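Putative exported protein (Bordetella pertussis, PDB 2DVZ) probably serves as a periplasmic solute receptor that captures glutamate for uptake. Local coordinates at residues I170-V182 / I190-Q203. Numbering follows the deposited sequence.
Sequences IVHVPYKGSGPAV and IELIFDNLPSSMPQ. With GLU (glutamic acid), chain G.
The carboxylate of Asp195 is gripped by three serine hydroxyls. Its OD1 takes a hydrogen bond from Ser178 OG at 2.7 Å, the hydroxyl arriving from above the carboxylate, 48° out of its plane. The other oxygen, OD2, accepts twice: Ser200 OG meets the anti lone pair of Asp195 OD2 at 2.7 Å, while Ser199 OG at 2.6 Å lies on the syn side. Together these bonds fix the rotation of this buried carboxylate, which chi1 of -157° places anti to the backbone N of Asp195. A water that donates to both Ser178 OG and Phe194 O adds a second polar link between the segments.

Beside this polar group, Val182 wedges between strand 192-196 and helix 197-205. Its CG2 lies 3.6 Å from Ile193 CD1 and also touches the Asp195 carboxylate, whereas CG1 packs 3.5 Å from Gln203 CG. Just before the strand, Ile190 CD1 reaches 3.9 Å from Tyr175 CE2, and Ala181 CA sits over the centre of one face of that ring. The tyrosine hydroxyl is hydrogen-bonded to Asp184 OD2.

The helix beginning at Ser178 points its first turn at the ligand: Ser178 N donates to OE2 of the bound glutamate at 2.9 Å, with Gly177 as N-cap. Since the Ser178 side chain is held by Asp195 while its amide serves the ligand, Asp195 probably acts as a second-shell residue that helps to position Ser178 and its ligand-binding amide.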
loop_
_atom_site.group_PDB
_atom_site.type_symbol
_atom_site.label_atom_id
_atom_site.label_comp_id
_atom_site.label_asym_id
_atom_site.label_seq_id
_atom_site.Cartn_x
_atom_site.Cartn_y
_atom_site.Cartn_z
ATOM N N ILE A 170 9.675 -11.545 15.781
ATOM C CA ILE A 170 8.226 -11.491 15.841
ATOM C C ILE A 170 7.788 -12.285 14.655
ATOM O O ILE A 170 8.511 -12.337 13.641
ATOM C CB ILE A 170 7.636 -10.006 15.896
ATOM C CG1 ILE A 170 8.331 -9.049 14.923
ATOM C CG2 ILE A 170 7.954 -9.377 17.227
ATOM C CD1 ILE A 170 8.035 -7.498 15.196
ATOM N N VAL A 171 6.644 -12.948 14.799
ATOM C CA VAL A 171 6.230 -13.968 13.847
ATOM C C VAL A 171 5.226 -13.444 12.838
ATOM O O VAL A 171 4.156 -12.956 13.196
ATOM C CB VAL A 171 5.686 -15.268 14.545
ATOM C CG1 VAL A 171 5.245 -16.294 13.487
ATOM C CG2 VAL A 171 6.761 -15.875 15.447
ATOM N N HIS A 172 5.572 -13.601 11.569
ATOM C CA HIS A 172 4.759 -13.149 10.466
ATOM C C HIS A 172 3.529 -13.999 10.255
ATOM O O HIS A 172 3.619 -15.200 10.162
ATOM C CB HIS A 172 5.580 -13.115 9.181
ATOM C CG HIS A 172 4.783 -12.738 7.977
ATOM N ND1 HIS A 172 4.836 -13.454 6.798
ATOM C CD2 HIS A 172 3.902 -11.727 7.767
ATOM C CE1 HIS A 172 4.034 -12.892 5.907
ATOM N NE2 HIS A 172 3.455 -11.842 6.467
ATOM N N VAL A 173 2.370 -13.360 10.208
ATOM C CA VAL A 173 1.160 -14.026 9.799
ATOM C C VAL A 173 0.579 -13.245 8.617
ATOM O O VAL A 173 0.047 -12.125 8.810
ATOM C CB VAL A 173 0.086 -14.119 10.914
ATOM C CG1 VAL A 173 -1.145 -14.892 10.385
ATOM C CG2 VAL A 173 0.661 -14.761 12.220
ATOM N N PRO A 174 0.671 -13.832 7.406
ATOM C CA PRO A 174 0.105 -13.180 6.201
ATOM C C PRO A 174 -1.417 -13.245 6.146
ATOM O O PRO A 174 -1.996 -14.203 6.599
ATOM C CB PRO A 174 0.670 -14.005 5.037
ATOM C CG PRO A 174 1.003 -15.421 5.664
ATOM C CD PRO A 174 1.333 -15.140 7.134
ATOM N N TYR A 175 -2.038 -12.243 5.537
ATOM C CA TYR A 175 -3.456 -12.259 5.263
ATOM C C TYR A 175 -3.635 -11.973 3.787
ATOM O O TYR A 175 -2.678 -11.597 3.104
ATOM C CB TYR A 175 -4.207 -11.209 6.136
ATOM C CG TYR A 175 -4.203 -11.575 7.610
ATOM C CD1 TYR A 175 -5.314 -12.185 8.199
ATOM C CD2 TYR A 175 -3.053 -11.353 8.418
ATOM C CE1 TYR A 175 -5.310 -12.558 9.546
ATOM C CE2 TYR A 175 -3.040 -11.715 9.766
ATOM C CZ TYR A 175 -4.176 -12.311 10.329
ATOM O OH TYR A 175 -4.174 -12.666 11.682
ATOM N N LYS A 176 -4.859 -12.144 3.304
ATOM C CA LYS A 176 -5.229 -11.817 1.899
ATOM C C LYS A 176 -5.251 -10.286 1.523
ATOM O O LYS A 176 -5.425 -9.847 0.309
ATOM C CB LYS A 176 -6.541 -12.536 1.550
ATOM C CG LYS A 176 -6.705 -12.866 0.085
ATOM C CD LYS A 176 -7.919 -13.758 -0.117
ATOM C CE LYS A 176 -8.121 -14.002 -1.583
ATOM N NZ LYS A 176 -8.597 -15.386 -1.859
ATOM N N GLY A 177 -4.987 -9.496 2.551
ATOM C CA GLY A 177 -4.771 -8.074 2.463
ATOM C C GLY A 177 -4.892 -7.573 3.899
ATOM O O GLY A 177 -5.193 -8.346 4.781
ATOM N N SER A 178 -4.659 -6.274 4.113
ATOM C CA SER A 178 -4.748 -5.655 5.429
ATOM C C SER A 178 -6.171 -5.645 6.012
ATOM O O SER A 178 -6.331 -5.633 7.247
ATOM C CB SER A 178 -4.188 -4.258 5.364
ATOM O OG SER A 178 -2.809 -4.332 5.041
ATOM N N GLY A 179 -7.195 -5.653 5.155
ATOM C CA GLY A 179 -8.586 -5.821 5.608
ATOM C C GLY A 179 -8.713 -6.881 6.703
ATOM O O GLY A 179 -9.045 -6.553 7.860
ATOM N N PRO A 180 -8.522 -8.164 6.348
ATOM C CA PRO A 180 -8.588 -9.180 7.391
ATOM C C PRO A 180 -7.524 -9.062 8.486
ATOM O O PRO A 180 -7.769 -9.528 9.614
ATOM C CB PRO A 180 -8.468 -10.505 6.612
ATOM C CG PRO A 180 -8.949 -10.137 5.210
ATOM C CD PRO A 180 -8.392 -8.769 5.007
ATOM N N ALA A 181 -6.364 -8.469 8.167
ATOM C CA ALA A 181 -5.330 -8.300 9.170
ATOM C C ALA A 181 -5.768 -7.303 10.246
ATOM O O ALA A 181 -5.599 -7.553 11.433
ATOM C CB ALA A 181 -3.990 -7.895 8.525
ATOM N N VAL A 182 -6.347 -6.177 9.830
ATOM C CA VAL A 182 -6.784 -5.136 10.752
ATOM C C VAL A 182 -7.805 -5.709 11.744
ATOM O O VAL A 182 -7.744 -5.439 12.964
ATOM C CB VAL A 182 -7.304 -3.857 9.982
ATOM C CG1 VAL A 182 -8.134 -2.930 10.898
ATOM C CG2 VAL A 182 -6.146 -3.086 9.315
ATOM N N ILE A 190 -3.725 -11.437 16.510
ATOM C CA ILE A 190 -2.307 -11.046 16.312
ATOM C C ILE A 190 -2.162 -9.820 17.223
ATOM O O ILE A 190 -3.121 -9.080 17.398
ATOM C CB ILE A 190 -1.964 -10.725 14.805
ATOM C CG1 ILE A 190 -2.980 -9.724 14.239
ATOM C CG2 ILE A 190 -1.920 -12.012 13.965
ATOM C CD1 ILE A 190 -2.806 -9.298 12.793
ATOM N N GLU A 191 -0.993 -9.636 17.827
ATOM C CA GLU A 191 -0.767 -8.522 18.758
ATOM C C GLU A 191 -0.352 -7.241 17.979
ATOM O O GLU A 191 -0.696 -6.119 18.360
ATOM C CB GLU A 191 0.281 -8.928 19.838
ATOM C CG GLU A 191 -0.050 -10.237 20.723
ATOM C CD GLU A 191 -0.006 -11.665 20.003
ATOM O OE1 GLU A 191 0.787 -11.910 19.046
ATOM O OE2 GLU A 191 -0.780 -12.577 20.470
ATOM N N LEU A 192 0.375 -7.445 16.876
ATOM C CA LEU A 192 0.952 -6.382 16.061
ATOM C C LEU A 192 0.368 -6.434 14.652
ATOM O O LEU A 192 -0.081 -7.496 14.176
ATOM C CB LEU A 192 2.493 -6.531 15.963
ATOM C CG LEU A 192 3.471 -6.155 17.097
ATOM C CD1 LEU A 192 3.194 -6.797 18.507
ATOM C CD2 LEU A 192 4.904 -6.427 16.653
ATOM N N ILE A 193 0.387 -5.286 13.988
ATOM C CA ILE A 193 0.081 -5.219 12.573
ATOM C C ILE A 193 1.020 -4.238 11.935
ATOM O O ILE A 193 1.292 -3.175 12.491
ATOM C CB ILE A 193 -1.399 -4.859 12.286
ATOM C CG1 ILE A 193 -1.746 -5.094 10.798
ATOM C CG2 ILE A 193 -1.780 -3.442 12.817
ATOM C CD1 ILE A 193 -3.132 -4.758 10.396
ATOM N N PHE A 194 1.558 -4.617 10.780
ATOM C CA PHE A 194 2.234 -3.658 9.913
ATOM C C PHE A 194 1.256 -3.327 8.814
ATOM O O PHE A 194 0.804 -4.223 8.106
ATOM C CB PHE A 194 3.515 -4.264 9.362
ATOM C CG PHE A 194 4.614 -4.361 10.382
ATOM C CD1 PHE A 194 5.588 -3.358 10.475
ATOM C CD2 PHE A 194 4.675 -5.439 11.268
ATOM C CE1 PHE A 194 6.589 -3.443 11.440
ATOM C CE2 PHE A 194 5.695 -5.520 12.267
ATOM C CZ PHE A 194 6.635 -4.533 12.344
ATOM N N ASP A 195 0.880 -2.054 8.704
ATOM C CA ASP A 195 -0.103 -1.646 7.726
ATOM C C ASP A 195 0.262 -0.355 6.991
ATOM O O ASP A 195 1.205 0.372 7.372
ATOM C CB ASP A 195 -1.478 -1.485 8.387
ATOM C CG ASP A 195 -2.623 -1.606 7.396
ATOM O OD1 ASP A 195 -2.367 -1.975 6.222
ATOM O OD2 ASP A 195 -3.780 -1.332 7.786
ATOM N N ASN A 196 -0.483 -0.121 5.907
ATOM C CA ASN A 196 -0.550 1.160 5.261
ATOM C C ASN A 196 -1.599 1.861 6.074
ATOM O O ASN A 196 -2.608 1.272 6.446
ATOM C CB ASN A 196 -0.989 1.041 3.777
ATOM C CG ASN A 196 -0.409 -0.227 3.055
ATOM O OD1 ASN A 196 -1.166 -1.135 2.703
ATOM N ND2 ASN A 196 0.897 -0.276 2.850
ATOM N N LEU A 197 -1.360 3.132 6.357
ATOM C CA LEU A 197 -2.149 3.863 7.352
ATOM C C LEU A 197 -3.679 3.922 7.117
ATOM O O LEU A 197 -4.428 3.672 8.053
ATOM C CB LEU A 197 -1.483 5.232 7.666
ATOM C CG LEU A 197 -2.029 6.130 8.806
ATOM C CD1 LEU A 197 -2.356 5.356 10.154
ATOM C CD2 LEU A 197 -1.081 7.303 9.019
ATOM N N PRO A 198 -4.152 4.237 5.888
ATOM C CA PRO A 198 -5.611 4.357 5.693
ATOM C C PRO A 198 -6.545 3.257 6.250
ATOM O O PRO A 198 -7.636 3.604 6.713
ATOM C CB PRO A 198 -5.756 4.517 4.173
ATOM C CG PRO A 198 -4.468 5.162 3.791
ATOM C CD PRO A 198 -3.427 4.556 4.641
ATOM N N SER A 199 -6.168 1.975 6.169
ATOM C CA SER A 199 -7.037 0.882 6.662
ATOM C C SER A 199 -7.020 0.737 8.187
ATOM O O SER A 199 -8.001 0.274 8.790
ATOM C CB SER A 199 -6.709 -0.484 6.012
ATOM O OG SER A 199 -5.324 -0.622 5.778
ATOM N N SER A 200 -5.903 1.110 8.807
ATOM C CA SER A 200 -5.802 1.070 10.241
ATOM C C SER A 200 -6.329 2.362 10.847
ATOM O O SER A 200 -6.714 2.373 11.997
ATOM C CB SER A 200 -4.336 0.837 10.644
ATOM O OG SER A 200 -3.942 -0.521 10.401
HETATM N N MSE A 201 -6.331 3.451 10.082
HETATM C CA MSE A 201 -6.752 4.770 10.595
HETATM C C MSE A 201 -8.057 4.830 11.392
HETATM O O MSE A 201 -8.032 5.408 12.479
HETATM C CB MSE A 201 -6.708 5.890 9.532
HETATM C CG MSE A 201 -7.002 7.291 10.121
HETATM SE SE MSE A 201 -5.559 7.889 11.410
HETATM C CE MSE A 201 -4.331 8.750 10.147
ATOM N N PRO A 202 -9.190 4.271 10.872
ATOM C CA PRO A 202 -10.449 4.259 11.666
ATOM C C PRO A 202 -10.349 3.580 13.027
ATOM O O PRO A 202 -10.963 4.061 13.994
ATOM C CB PRO A 202 -11.438 3.486 10.767
ATOM C CG PRO A 202 -10.900 3.703 9.364
ATOM C CD PRO A 202 -9.396 3.675 9.535
ATOM N N GLN A 203 -9.606 2.469 13.092
ATOM C CA GLN A 203 -9.441 1.728 14.337
ATOM C C GLN A 203 -8.547 2.442 15.320
ATOM O O GLN A 203 -8.682 2.279 16.526
ATOM C CB GLN A 203 -8.865 0.331 14.105
ATOM C CG GLN A 203 -9.562 -0.488 13.023
ATOM C CD GLN A 203 -11.058 -0.640 13.227
ATOM O OE1 GLN A 203 -11.563 -0.722 14.367
ATOM N NE2 GLN A 203 -11.793 -0.681 12.097
HETATM N N GLU G . 0.136 -4.065 1.167
HETATM C CA GLU G . -0.526 -3.366 0.049
HETATM C C GLU G . 0.344 -2.260 -0.526
HETATM O O GLU G . 0.049 -1.061 -0.503
HETATM C CB GLU G . -1.921 -2.897 0.451
HETATM C CG GLU G . -2.699 -3.980 1.219
HETATM C CD GLU G . -4.186 -3.916 1.035
HETATM O OE1 GLU G . -4.623 -3.026 0.274
HETATM O OE2 GLU G . -4.934 -4.774 1.626
HETATM O OXT GLU G . 1.392 -2.585 -1.107
HETATM O O HOH W 1 -1.434 -5.827 7.339
#